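Local coordinates for protein BA_2500 (Bacillus anthracis, PDB 4GUC) that is of unknown function but belongs to a family of uncharacterised proteins grouped with the immunoglobulin-like E-set beta domains, at residues G48-S60 with I67-G79. Numbering follows the deposited sequence. Where two conformers were deposited one is given.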
ATOM      1  N   GLY A  48       4.349 -16.052  11.921  1.00 14.33           N
ATOM      2  CA  GLY A  48       4.237 -17.476  11.704  1.00 14.50           C
ATOM      3  C   GLY A  48       2.895 -18.098  11.519  1.00 15.08           C
ATOM      4  O   GLY A  48       2.775 -19.310  11.691  1.00 16.19           O
ATOM      5  N   LYS A  49       1.890 -17.314  11.147  1.00 14.13           N
ATOM      6  CA  LYS A  49       0.571 -17.907  10.944  1.00 15.13           C
ATOM      7  C   LYS A  49      -0.259 -17.343   9.773  1.00 14.07           C
ATOM      8  O   LYS A  49      -1.205 -17.980   9.355  1.00 15.56           O
ATOM      9  CB  LYS A  49      -0.252 -17.914  12.226  1.00 18.64           C
ATOM     10  CG  LYS A  49      -0.707 -16.596  12.675  1.00 18.98           C
ATOM     11  CD  LYS A  49      -1.531 -16.729  13.985  1.00 24.45           C
ATOM     12  CE  LYS A  49      -2.067 -15.377  14.457  1.00 27.56           C
ATOM     13  NZ  LYS A  49      -3.042 -14.748  13.477  1.00 33.47           N
ATOM     14  N   ASP A  50       0.150 -16.204   9.221  1.00 13.14           N
ATOM     15  CA  ASP A  50      -0.511 -15.552   8.089  1.00 15.27           C
ATOM     16  C   ASP A  50       0.512 -15.048   7.095  1.00 12.26           C
ATOM     17  O   ASP A  50       1.634 -14.726   7.463  1.00 13.35           O
ATOM     18  CB  ASP A  50      -1.325 -14.333   8.579  1.00 17.67           C
ATOM     19  CG  ASP A  50      -2.532 -14.706   9.414  1.00 23.64           C
ATOM     20  OD1 ASP A  50      -3.404 -15.427   8.892  1.00 32.31           O
ATOM     21  OD2 ASP A  50      -2.640 -14.196  10.548  1.00 31.34           O
ATOM     22  N   THR A  51       0.149 -14.975   5.826  1.00 13.11           N
ATOM     23  CA  THR A  51       0.980 -14.452   4.747  1.00 12.81           C
ATOM     24  C   THR A  51       0.407 -13.089   4.363  1.00 12.35           C
ATOM     25  O   THR A  51      -0.819 -12.953   4.224  1.00 13.41           O
ATOM     26  CB  THR A  51       1.134 -15.476   3.563  1.00 14.12           C
ATOM     27  OG1 THR A  51       1.966 -16.580   4.003  1.00 16.21           O
ATOM     28  CG2 THR A  51       1.799 -14.812   2.359  1.00 16.03           C
ATOM     29  N   GLY A  52       1.234 -12.049   4.238  1.00 10.72           N
ATOM     30  CA  GLY A  52       0.700 -10.737   3.890  1.00 10.96           C
ATOM     31  C   GLY A  52       0.549 -10.463   2.421  1.00 11.83           C
ATOM     32  O   GLY A  52       1.111 -11.130   1.565  1.00 11.60           O
ATOM     33  N   ILE A  53      -0.284  -9.459   2.133  1.00 11.09           N
ATOM     34  CA  ILE A  53      -0.542  -8.948   0.783  1.00  9.65           C
ATOM     35  C   ILE A  53      -0.436  -7.427   0.915  1.00  9.43           C
ATOM     36  O   ILE A  53      -0.924  -6.843   1.892  1.00 10.38           O
ATOM     37  CB  ILE A  53      -1.967  -9.301   0.280  1.00 11.59           C
ATOM     38  CG1 ILE A  53      -2.151 -10.835   0.182  1.00 11.55           C
ATOM     39  CG2 ILE A  53      -2.261  -8.634  -1.077  1.00 10.83           C
ATOM     40  CD1 ILE A  53      -3.571 -11.221  -0.177  1.00 13.25           C
ATOM     41  N   VAL A  54       0.180  -6.786  -0.074  1.00 10.11           N
ATOM     42  CA  VAL A  54       0.310  -5.329  -0.079  1.00 10.66           C
ATOM     43  C   VAL A  54      -0.429  -4.719  -1.276  1.00 10.42           C
ATOM     44  O   VAL A  54      -0.389  -5.263  -2.378  1.00 13.10           O
ATOM     45  CB  VAL A  54       1.799  -4.896  -0.155  1.00 10.80           C
ATOM     46  CG1 VAL A  54       1.940  -3.379  -0.488  1.00 13.21           C
ATOM     47  CG2 VAL A  54       2.534  -5.293   1.097  1.00 12.33           C
ATOM     48  N   LYS A  55      -1.166  -3.648  -1.052  1.00 10.40           N
ATOM     49  CA  LYS A  55      -1.812  -2.918  -2.105  1.00 10.05           C
ATOM     50  C   LYS A  55      -1.307  -1.481  -2.104  1.00 10.36           C
ATOM     51  O   LYS A  55      -0.998  -0.921  -1.044  1.00 10.87           O
ATOM     52  CB  LYS A  55      -3.332  -2.859  -1.886  1.00 10.72           C
ATOM     53  CG  LYS A  55      -4.098  -4.125  -2.183  1.00 10.46           C
ATOM     54  CD  LYS A  55      -5.563  -4.054  -1.820  1.00 10.71           C
ATOM     55  CE  LYS A  55      -6.281  -5.333  -2.148  1.00 12.14           C
ATOM     56  NZ  LYS A  55      -7.701  -5.171  -1.677  1.00 15.59           N
ATOM     57  N   ILE A  56      -1.182  -0.909  -3.296  1.00  9.85           N
ATOM     58  CA  ILE A  56      -0.856   0.478  -3.514  1.00 10.97           C
ATOM     59  C   ILE A  56      -2.179   1.155  -3.936  1.00 10.47           C
ATOM     60  O   ILE A  56      -2.792   0.743  -4.925  1.00 11.37           O
ATOM     61  CB  ILE A  56       0.232   0.714  -4.576  1.00 12.74           C
ATOM     62  CG1 ILE A  56       1.559   0.050  -4.146  1.00 14.67           C
ATOM     63  CG2 ILE A  56       0.410   2.212  -4.805  1.00 14.44           C
ATOM     64  CD1 ILE A  56       2.724   0.238  -5.112  1.00 20.36           C
ATOM     65  N   TYR A  57      -2.628   2.127  -3.149  1.00 10.65           N
ATOM     66  CA  TYR A  57      -3.817   2.895  -3.442  1.00  9.85           C
ATOM     67  C   TYR A  57      -3.463   4.346  -3.741  1.00 11.42           C
ATOM     68  O   TYR A  57      -2.526   4.907  -3.171  1.00 11.54           O
ATOM     69  CB  TYR A  57      -4.738   2.978  -2.223  1.00  9.99           C
ATOM     70  CG  TYR A  57      -5.381   1.704  -1.685  1.00 10.15           C
ATOM     71  CD1 TYR A  57      -6.667   1.341  -2.070  1.00 10.60           C
ATOM     72  CD2 TYR A  57      -4.760   0.912  -0.730  1.00 10.56           C
ATOM     73  CE1 TYR A  57      -7.301   0.215  -1.545  1.00 12.21           C
ATOM     74  CE2 TYR A  57      -5.376  -0.210  -0.209  1.00 10.46           C
ATOM     75  CZ  TYR A  57      -6.651  -0.548  -0.595  1.00 10.61           C
ATOM     76  OH  TYR A  57      -7.207  -1.649  -0.000  1.00 11.51           O
ATOM     77  N   GLN A  58      -4.234   4.976  -4.626  1.00 10.63           N
ATOM     78  CA  GLN A  58      -4.092   6.380  -4.905  1.00 11.40           C
ATOM     79  C   GLN A  58      -5.094   7.112  -3.987  1.00 11.64           C
ATOM     80  O   GLN A  58      -6.216   6.655  -3.760  1.00 12.85           O
ATOM     81  CB  GLN A  58      -4.448   6.698  -6.362  1.00 11.86           C
ATOM     82  CG  GLN A  58      -4.262   8.146  -6.712  1.00 14.76           C
ATOM     83  CD  GLN A  58      -4.815   8.495  -8.081  1.00 20.45           C
ATOM     84  OE1 GLN A  58      -5.964   8.932  -8.163  1.00 26.06           O
ATOM     85  NE2 GLN A  58      -4.093   8.183  -9.126  1.00 19.49           N
ATOM     86  N   LEU A  59      -4.679   8.251  -3.438  0.50 12.02           N
ATOM     87  CA  LEU A  59      -5.534   9.068  -2.577  0.50 13.78           C
ATOM     88  C   LEU A  59      -6.090  10.200  -3.466  0.50 15.89           C
ATOM     89  O   LEU A  59      -5.325  11.085  -3.899  0.50 17.89           O
ATOM     90  CB  LEU A  59      -4.728   9.613  -1.378  0.50 14.45           C
ATOM     91  CG  LEU A  59      -5.455  10.563  -0.408  0.50 15.97           C
ATOM     92  CD1 LEU A  59      -6.737  10.008   0.107  0.50 18.94           C
ATOM     93  CD2 LEU A  59      -4.561  10.936   0.760  0.50 15.50           C
ATOM     94  N   SER A  60      -7.401  10.199  -3.711  1.00 16.05           N
ATOM     95  CA  SER A  60      -8.001  11.216  -4.540  1.00 17.88           C
ATOM     96  C   SER A  60      -9.490  11.230  -4.321  1.00 18.14           C
ATOM     97  O   SER A  60     -10.096  10.243  -3.918  1.00 17.66           O
ATOM     98  CB  SER A  60      -7.639  11.021  -6.006  1.00 20.57           C
ATOM     99  OG  SER A  60      -8.102   9.792  -6.506  1.00 22.62           O
ATOM    100  N   ILE A  67     -15.214   7.227   0.409  1.00 14.08           N
ATOM    101  CA  ILE A  67     -14.106   6.467  -0.192  1.00 14.62           C
ATOM    102  C   ILE A  67     -13.182   7.363  -0.968  1.00 13.98           C
ATOM    103  O   ILE A  67     -13.599   8.028  -1.915  1.00 16.00           O
ATOM    104  CB  ILE A  67     -14.625   5.331  -1.119  1.00 15.01           C
ATOM    105  CG1 ILE A  67     -15.428   4.315  -0.296  1.00 16.78           C
ATOM    106  CG2 ILE A  67     -13.446   4.612  -1.807  1.00 16.42           C
ATOM    107  CD1 ILE A  67     -16.091   3.209  -1.116  1.00 24.22           C
ATOM    108  N   ASN A  68     -11.936   7.479  -0.492  1.00 12.65           N
ATOM    109  CA  ASN A  68     -10.930   8.295  -1.182  1.00 12.94           C
ATOM    110  C   ASN A  68      -9.617   7.554  -1.489  1.00 11.57           C
ATOM    111  O   ASN A  68      -8.638   8.174  -1.883  1.00 13.15           O
ATOM    112  CB  ASN A  68     -10.680   9.654  -0.510  1.00 14.08           C
ATOM    113  CG  ASN A  68     -10.008   9.544   0.851  1.00 13.25           C
ATOM    114  OD1 ASN A  68      -9.516   8.496   1.241  1.00 13.67           O
ATOM    115  ND2 ASN A  68      -9.930  10.671   1.559  1.00 19.52           N
ATOM    116  N   LEU A  69      -9.625   6.235  -1.282  1.00 13.00           N
ATOM    117  CA  LEU A  69      -8.479   5.343  -1.594  1.00 12.58           C
ATOM    118  C   LEU A  69      -8.905   4.483  -2.802  1.00 12.68           C
ATOM    119  O   LEU A  69      -9.984   3.888  -2.766  1.00 15.38           O
ATOM    120  CB  LEU A  69      -8.092   4.484  -0.405  1.00 12.07           C
ATOM    121  CG  LEU A  69      -7.538   5.262   0.788  1.00 13.69           C
ATOM    122  CD1 LEU A  69      -7.120   4.292   1.922  1.00 16.46           C
ATOM    123  CD2 LEU A  69      -6.363   6.161   0.371  1.00 13.85           C
ATOM    124  N   HIS A  70      -8.121   4.452  -3.877  1.00 12.17           N
ATOM    125  CA  HIS A  70      -8.457   3.723  -5.098  1.00 11.78           C
ATOM    126  C   HIS A  70      -7.327   2.776  -5.401  1.00 11.35           C
ATOM    127  O   HIS A  70      -6.185   3.202  -5.593  1.00 11.68           O
ATOM    128  CB  HIS A  70      -8.661   4.773  -6.188  1.00 13.26           C
ATOM    129  CG  HIS A  70      -9.595   5.863  -5.753  1.00 16.69           C
ATOM    130  ND1 HIS A  70     -10.962   5.683  -5.681  1.00 20.52           N
ATOM    131  CD2 HIS A  70      -9.360   7.126  -5.319  1.00 18.40           C
ATOM    132  CE1 HIS A  70     -11.525   6.798  -5.243  1.00 23.33           C
ATOM    133  NE2 HIS A  70     -10.575   7.688  -5.018  1.00 22.37           N
ATOM    134  N   ARG A  71      -7.611   1.485  -5.460  1.00 12.27           N
ATOM    135  CA  ARG A  71      -6.579   0.483  -5.683  1.00 11.81           C
ATOM    136  C   ARG A  71      -5.925   0.553  -7.051  1.00 12.01           C
ATOM    137  O   ARG A  71      -6.607   0.551  -8.068  1.00 13.33           O
ATOM    138  CB  ARG A  71      -7.165  -0.924  -5.487  1.00 13.00           C
ATOM    139  CG  ARG A  71      -6.065  -2.028  -5.485  1.00 12.29           C
ATOM    140  CD  ARG A  71      -6.605  -3.431  -5.413  1.00 15.15           C
ATOM    141  NE  ARG A  71      -7.414  -3.778  -6.581  1.00 15.54           N
ATOM    142  CZ  ARG A  71      -8.754  -3.766  -6.646  1.00 17.53           C
ATOM    143  NH1 ARG A  71      -9.505  -3.469  -5.590  1.00 14.57           N
ATOM    144  NH2 ARG A  71      -9.361  -4.085  -7.783  1.00 20.99           N
ATOM    145  N   TYR A  72      -4.602   0.668  -7.077  1.00 11.32           N
ATOM    146  CA  TYR A  72      -3.814   0.668  -8.314  1.00 11.99           C
ATOM    147  C   TYR A  72      -3.068  -0.640  -8.516  1.00 13.36           C
ATOM    148  O   TYR A  72      -2.786  -1.018  -9.663  1.00 15.18           O
ATOM    149  CB  TYR A  72      -2.838   1.873  -8.397  1.00 12.64           C
ATOM    150  CG  TYR A  72      -3.456   3.056  -9.109  1.00 13.42           C
ATOM    151  CD1 TYR A  72      -4.580   3.699  -8.602  1.00 13.93           C
ATOM    152  CD2 TYR A  72      -2.904   3.536 -10.290  1.00 17.23           C
ATOM    153  CE1 TYR A  72      -5.170   4.757  -9.276  1.00 14.46           C
ATOM    154  CE2 TYR A  72      -3.468   4.629 -10.955  1.00 18.87           C
ATOM    155  CZ  TYR A  72      -4.590   5.229 -10.442  1.00 18.28           C
ATOM    156  OH  TYR A  72      -5.173   6.310 -11.099  1.00 23.36           O
ATOM    157  N   LYS A  73      -2.708  -1.331  -7.445  1.00 11.91           N
ATOM    158  CA  LYS A  73      -1.962  -2.581  -7.592  1.00 10.97           C
ATOM    159  C   LYS A  73      -2.089  -3.459  -6.380  1.00 11.08           C
ATOM    160  O   LYS A  73      -2.131  -2.950  -5.262  1.00 12.25           O
ATOM    161  CB  LYS A  73      -0.469  -2.272  -7.780  1.00 12.48           C
ATOM    162  CG  LYS A  73       0.374  -3.398  -8.363  1.00 14.07           C
ATOM    163  CD  LYS A  73       0.016  -3.658  -9.827  1.00 16.08           C
ATOM    164  CE  LYS A  73       0.803  -4.798 -10.439  1.00 19.66           C
ATOM    165  NZ  LYS A  73       0.435  -4.955 -11.889  1.00 26.23           N
ATOM    166  N   THR A  74      -2.137  -4.778  -6.592  1.00 11.47           N
ATOM    167  CA  THR A  74      -2.166  -5.789  -5.514  1.00 11.97           C
ATOM    168  C   THR A  74      -0.839  -6.525  -5.719  1.00 13.28           C
ATOM    169  O   THR A  74      -0.534  -6.997  -6.828  1.00 13.79           O
ATOM    170  CB  THR A  74      -3.338  -6.764  -5.620  1.00 13.11           C
ATOM    171  OG1 THR A  74      -4.547  -6.012  -5.556  1.00 14.35           O
ATOM    172  CG2 THR A  74      -3.273  -7.751  -4.477  1.00 14.31           C
ATOM    173  N   ILE A  75      -0.040  -6.626  -4.668  1.00 12.22           N
ATOM    174  CA  ILE A  75       1.280  -7.242  -4.740  1.00 12.23           C
ATOM    175  C   ILE A  75       1.382  -8.428  -3.773  1.00 13.73           C
ATOM    176  O   ILE A  75       1.126  -8.312  -2.554  1.00 12.75           O
ATOM    177  CB  ILE A  75       2.378  -6.222  -4.349  1.00 12.42           C
ATOM    178  CG1 ILE A  75       2.175  -4.849  -5.019  1.00 13.71           C
ATOM    179  CG2 ILE A  75       3.768  -6.802  -4.647  1.00 14.80           C
ATOM    180  CD1 ILE A  75       3.220  -3.774  -4.580  1.00 15.16           C
ATOM    181  N   TYR A  76       1.747  -9.590  -4.301  1.00 14.52           N
ATOM    182  CA  TYR A  76       1.939 -10.790  -3.478  1.00 15.10           C
ATOM    183  C   TYR A  76       3.382 -10.951  -3.071  1.00 13.35           C
ATOM    184  O   TYR A  76       4.269 -10.362  -3.663  1.00 15.22           O
ATOM    185  CB  TYR A  76       1.406 -12.038  -4.183  1.00 17.28           C
ATOM    186  CG  TYR A  76      -0.107 -12.074  -4.167  1.00 21.73           C
ATOM    187  CD1 TYR A  76      -0.769 -12.808  -3.189  1.00 28.79           C
ATOM    188  CD2 TYR A  76      -0.855 -11.356  -5.067  1.00 26.28           C
ATOM    189  CE1 TYR A  76      -2.140 -12.851  -3.132  1.00 33.05           C
ATOM    190  CE2 TYR A  76      -2.257 -11.385  -5.020  1.00 30.09           C
ATOM    191  CZ  TYR A  76      -2.876 -12.134  -4.039  1.00 32.47           C
ATOM    192  OH  TYR A  76      -4.254 -12.196  -3.957  1.00 40.32           O
ATOM    193  N   ASP A  77       3.605 -11.705  -2.004  1.00 14.64           N
ATOM    194  CA  ASP A  77       4.936 -11.984  -1.490  1.00 15.64           C
ATOM    195  C   ASP A  77       5.685 -12.835  -2.519  1.00 15.91           C
ATOM    196  O   ASP A  77       5.248 -13.945  -2.818  1.00 17.82           O
ATOM    197  CB  ASP A  77       4.798 -12.739  -0.157  1.00 15.88           C
ATOM    198  CG  ASP A  77       6.080 -13.401   0.311  1.00 20.22           C
ATOM    199  OD1 ASP A  77       7.205 -12.972   0.040  1.00 14.81           O
ATOM    200  OD2 ASP A  77       5.935 -14.418   1.031  1.00 25.49           O
ATOM    201  N   SER A  78       6.810 -12.335  -3.017  1.00 14.49           N
ATOM    202  CA  SER A  78       7.640 -13.026  -4.010  1.00 17.25           C
ATOM    203  C   SER A  78       9.007 -13.442  -3.463  1.00 18.25           C
ATOM    204  O   SER A  78       9.899 -13.767  -4.242  1.00 21.19           O
ATOM    205  CB  SER A  78       7.841 -12.122  -5.253  1.00 17.21           C
ATOM    206  OG  SER A  78       8.554 -10.918  -4.962  1.00 17.25           O
ATOM    207  N   GLY A  79       9.167 -13.407  -2.148  1.00 16.74           N
ATOM    208  CA  GLY A  79      10.426 -13.786  -1.521  1.00 17.06           C
ATOM    209  C   GLY A  79      10.409 -15.240  -1.086  1.00 15.59           C
ATOM    210  O   GLY A  79       9.402 -15.923  -1.204  1.00 16.55           O
TER
HETATM  211  O   HOH W   1       1.264 -12.790  -0.686  1.00 19.69           O
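V54 pairs with I75, I56 with K73 and Q58 with H70 as antiparallel hydrogen-bonded positions, while the short axes of strands 53-59 and 69-76 meet at 135° and approach to 4.3 Å. The register slips by one residue between I56 and Y57, where I56 O accepts from both Y72 N (2.8 Å) and K73 N (3.3 Å): a classic beta bulge. Beyond it the ladder resumes through Q58 and H70, and S60 N donates to N68 O.

The bulge puts Y72 beside Q58. CB of Q58 lies 3.6 Å from CE1 of the Y72 ring, and the extended Q58 chain carries its amide obliquely across to the hydroxyl end of the tyrosine, the two planes 35° apart. Y72 OH is bonded to N96, and Q58 NE2 to Y100 OH. Q58 OE1 receives S60 OG on a lone pair in its carbonyl plane. H70, on the same face as Q58, donates from NE2 to S60 O at 2.8 Å; the oxygen lies in the imidazole plane, but the nitrogen stands 41° out of the S60 carbonyl plane.

The strands form a beta hairpin at one edge of a mixed sheet, whose next strand, 98-106, bonds to the other side of 53-59. V54, I56 and I75 share a face that packs on strand 84-90, the CD1 atoms of I56 and I75 being 4.1 Å apart.

K55, Y57 and R71 occupy the reverse face. CG of K55 is anti to the carbonyl carbon, and the straight chain beyond brings CE to 3.8 Å from R71 CD. Both cations form salt bridges with D9, which also bonds Y57 OH. Further along, I53 CD1 rests 3.7 Å from Y76 CE1, and a water links G52 O to D77 N.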